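Local coordinates for 2,3,4,5-tetrahydropyridine-2,6-dicarboxylate N-succinyltransferase (Campylobacter jejuni, PDB 2RIJ), which probably catalyses the succinylation of cyclic tetrahydrodipicolinate by succinyl-CoA, giving acyclic N-succinyl-2-amino-6-oxopimelate on the bacterial route to lysine, at residues R207-I212 with L221-V226. Numbering follows the deposited sequence.
Sequences RFLAHI and LESSKV
The carbonyl oxygen Val226 O takes the backbone N-H of Phe208 in a nearly straight hydrogen bond, 3.0 Å from Phe208 N to Val226 O with 163° at the hydrogen. Next to it, a water accepts from Leu209 N and donates to Ser223 O, so two successive amides at the start of the 3-10 turn 208-210 are held to segment 221-226, one directly by Val226, just past its own 3-10 turn, and one through water. Phe208 and Val226 run side by side, with Phe208 CB 3.5 Å from Val226 CG1. Arg207 CB lies 3.5 Å from Ser223 OG, and the chain, extended from CG to NE, carries the guanidinium across Ser224, whose CB sits over one face, 3.3 Å from Arg207 NH2. Glu222 OE2 receives Ser224 OG on its anti lone pair and Ser224 N from above the carboxylate plane. Between subunits, Arg207 forms a salt bridge with Glu222 of the third subunit, and Glu222 one with Arg207 of the second. Segment 207-212 precedes strand 219-220, the first of the left-handed beta-helix, and segment 221-226 follows it; Phe208, Leu209 and Val226 all pack on its Ile220, and Phe208 also touches helix 138-149.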
ATOM      1  N   ARG A 207      31.675  34.636 -12.332  1.00 22.19           N
ATOM      2  CA  ARG A 207      30.888  34.590 -11.148  1.00 21.11           C
ATOM      3  C   ARG A 207      30.344  35.994 -10.850  1.00 22.18           C
ATOM      4  O   ARG A 207      30.968  37.013 -11.161  1.00 20.87           O
ATOM      5  CB  ARG A 207      31.711  34.037  -9.996  1.00 19.96           C
ATOM      6  CG  ARG A 207      32.048  32.538 -10.247  1.00 22.70           C
ATOM      7  CD  ARG A 207      33.216  32.063  -9.589  1.00 31.52           C
ATOM      8  NE  ARG A 207      33.421  30.638  -9.830  1.00 21.01           N
ATOM      9  CZ  ARG A 207      34.318  29.946  -9.181  1.00 25.79           C
ATOM     10  NH1 ARG A 207      35.071  30.545  -8.300  1.00 28.15           N
ATOM     11  NH2 ARG A 207      34.444  28.669  -9.393  1.00 20.61           N
ATOM     12  N   PHE A 208      29.209  36.001 -10.187  1.00 20.39           N
ATOM     13  CA  PHE A 208      28.530  37.223  -9.684  1.00 20.44           C
ATOM     14  C   PHE A 208      29.438  38.145  -8.893  1.00 19.56           C
ATOM     15  O   PHE A 208      29.467  39.335  -9.168  1.00 19.15           O
ATOM     16  CB  PHE A 208      27.318  36.737  -8.854  1.00 19.01           C
ATOM     17  CG  PHE A 208      26.460  37.777  -8.224  1.00 18.79           C
ATOM     18  CD1 PHE A 208      26.790  38.287  -6.972  1.00 18.33           C
ATOM     19  CD2 PHE A 208      25.208  38.119  -8.786  1.00 17.42           C
ATOM     20  CE1 PHE A 208      25.940  39.168  -6.306  1.00 21.51           C
ATOM     21  CE2 PHE A 208      24.362  38.989  -8.132  1.00 17.12           C
ATOM     22  CZ  PHE A 208      24.751  39.547  -6.887  1.00 19.27           C
ATOM     23  N   LEU A 209      30.224  37.599  -7.954  1.00 21.02           N
ATOM     24  CA  LEU A 209      31.028  38.438  -7.090  1.00 22.64           C
ATOM     25  C   LEU A 209      32.253  39.040  -7.799  1.00 21.36           C
ATOM     26  O   LEU A 209      32.901  39.912  -7.263  1.00 21.54           O
ATOM     27  CB  LEU A 209      31.386  37.692  -5.776  1.00 19.85           C
ATOM     28  CG  LEU A 209      30.231  37.534  -4.781  1.00 19.73           C
ATOM     29  CD1 LEU A 209      30.719  36.584  -3.639  1.00 17.50           C
ATOM     30  CD2 LEU A 209      29.726  38.892  -4.224  1.00 19.37           C
ATOM     31  N   ALA A 210      32.538  38.604  -9.031  1.00 20.18           N
ATOM     32  CA  ALA A 210      33.586  39.256  -9.798  1.00 21.08           C
ATOM     33  C   ALA A 210      33.054  40.621 -10.295  1.00 19.59           C
ATOM     34  O   ALA A 210      33.847  41.464 -10.769  1.00 21.19           O
ATOM     35  CB  ALA A 210      34.082  38.364 -10.991  1.00 19.70           C
ATOM     36  N   HIS A 211      31.748  40.842 -10.184  1.00 21.99           N
ATOM     37  CA  HIS A 211      31.094  42.017 -10.819  1.00 22.06           C
ATOM     38  C   HIS A 211      30.153  42.855  -9.945  1.00 21.88           C
ATOM     39  O   HIS A 211      29.995  44.045 -10.212  1.00 23.40           O
ATOM     40  CB  HIS A 211      30.321  41.565 -12.070  1.00 22.19           C
ATOM     41  CG  HIS A 211      31.196  41.019 -13.137  1.00 22.92           C
ATOM     42  ND1 HIS A 211      31.816  41.811 -14.079  1.00 19.20           N
ATOM     43  CD2 HIS A 211      31.604  39.749 -13.379  1.00 21.14           C
ATOM     44  CE1 HIS A 211      32.577  41.050 -14.847  1.00 23.42           C
ATOM     45  NE2 HIS A 211      32.488  39.801 -14.430  1.00 20.14           N
ATOM     46  N   ILE A 212      29.492  42.239  -8.963  1.00 20.47           N
ATOM     47  CA  ILE A 212      28.391  42.859  -8.239  1.00 20.42           C
ATOM     48  C   ILE A 212      28.726  42.891  -6.765  1.00 21.67           C
ATOM     49  O   ILE A 212      29.276  41.935  -6.232  1.00 21.17           O
ATOM     50  CB  ILE A 212      27.087  42.028  -8.456  1.00 19.37           C
ATOM     51  CG1 ILE A 212      26.867  41.811  -9.979  1.00 25.73           C
ATOM     52  CG2 ILE A 212      25.830  42.653  -7.709  1.00 20.89           C
ATOM     53  CD1 ILE A 212      26.441  43.024 -10.784  1.00 24.88           C
ATOM     54  N   LEU A 221      27.984  32.907   0.637  1.00 19.29           N
ATOM     55  CA  LEU A 221      29.083  32.281   1.446  1.00 21.64           C
ATOM     56  C   LEU A 221      30.149  31.577   0.627  1.00 22.39           C
ATOM     57  O   LEU A 221      31.139  31.108   1.178  1.00 21.00           O
ATOM     58  CB  LEU A 221      28.517  31.348   2.540  1.00 18.57           C
ATOM     59  CG  LEU A 221      28.157  32.035   3.865  1.00 21.60           C
ATOM     60  CD1 LEU A 221      27.013  33.002   3.667  1.00 18.25           C
ATOM     61  CD2 LEU A 221      27.866  30.974   4.970  1.00 19.39           C
ATOM     62  N   GLU A 222      29.963  31.540  -0.687  1.00 21.25           N
ATOM     63  CA  GLU A 222      30.959  31.007  -1.601  1.00 21.63           C
ATOM     64  C   GLU A 222      30.638  31.469  -3.012  1.00 21.28           C
ATOM     65  O   GLU A 222      29.549  31.201  -3.549  1.00 19.62           O
ATOM     66  CB  GLU A 222      31.041  29.472  -1.539  1.00 21.56           C
ATOM     67  CG  GLU A 222      31.899  28.781  -2.638  1.00 24.19           C
ATOM     68  CD  GLU A 222      33.221  29.518  -3.006  1.00 38.61           C
ATOM     69  OE1 GLU A 222      33.891  30.042  -2.067  1.00 39.74           O
ATOM     70  OE2 GLU A 222      33.600  29.598  -4.233  1.00 43.44           O
ATOM     71  N   SER A 223      31.593  32.172  -3.608  1.00 23.29           N
ATOM     72  CA  SER A 223      31.423  32.761  -4.927  1.00 21.18           C
ATOM     73  C   SER A 223      31.059  31.767  -6.029  1.00 22.60           C
ATOM     74  O   SER A 223      30.272  32.091  -6.862  1.00 18.58           O
ATOM     75  CB  SER A 223      32.679  33.544  -5.374  1.00 24.96           C
ATOM     76  OG  SER A 223      32.464  34.234  -6.608  1.00 26.63           O
ATOM     77  N   SER A 224      31.627  30.562  -6.058  1.00 19.06           N
ATOM     78  CA  SER A 224      31.333  29.600  -7.123  1.00 20.81           C
ATOM     79  C   SER A 224      29.826  29.206  -7.182  1.00 23.69           C
ATOM     80  O   SER A 224      29.352  28.636  -8.161  1.00 20.57           O
ATOM     81  CB  SER A 224      32.205  28.351  -6.937  1.00 22.31           C
ATOM     82  OG  SER A 224      31.841  27.687  -5.771  1.00 23.83           O
ATOM     83  N   LYS A 225      29.065  29.534  -6.135  1.00 19.64           N
ATOM     84  CA  LYS A 225      27.650  29.149  -6.054  1.00 21.36           C
ATOM     85  C   LYS A 225      26.659  30.160  -6.653  1.00 20.55           C
ATOM     86  O   LYS A 225      25.473  29.875  -6.690  1.00 20.73           O
ATOM     87  CB  LYS A 225      27.247  28.890  -4.614  1.00 20.65           C
ATOM     88  CG  LYS A 225      27.991  27.760  -3.885  1.00 25.40           C
ATOM     89  CD  LYS A 225      28.312  26.580  -4.825  1.00 27.26           C
ATOM     90  CE  LYS A 225      28.852  25.342  -4.066  1.00 34.68           C
ATOM     91  NZ  LYS A 225      27.697  24.662  -3.400  1.00 33.58           N
ATOM     92  N   VAL A 226      27.152  31.314  -7.080  1.00 20.04           N
ATOM     93  CA  VAL A 226      26.324  32.339  -7.745  1.00 20.09           C
ATOM     94  C   VAL A 226      26.968  32.763  -9.048  1.00 19.57           C
ATOM     95  O   VAL A 226      27.989  33.470  -9.077  1.00 21.57           O
ATOM     96  CB  VAL A 226      26.025  33.534  -6.820  1.00 18.50           C
ATOM     97  CG1 VAL A 226      25.017  34.528  -7.487  1.00 16.32           C
ATOM     98  CG2 VAL A 226      25.484  33.053  -5.464  1.00 20.07           C
TER
HETATM   99  O   HOH W   1      29.683  34.917  -7.059  1.00 18.18           O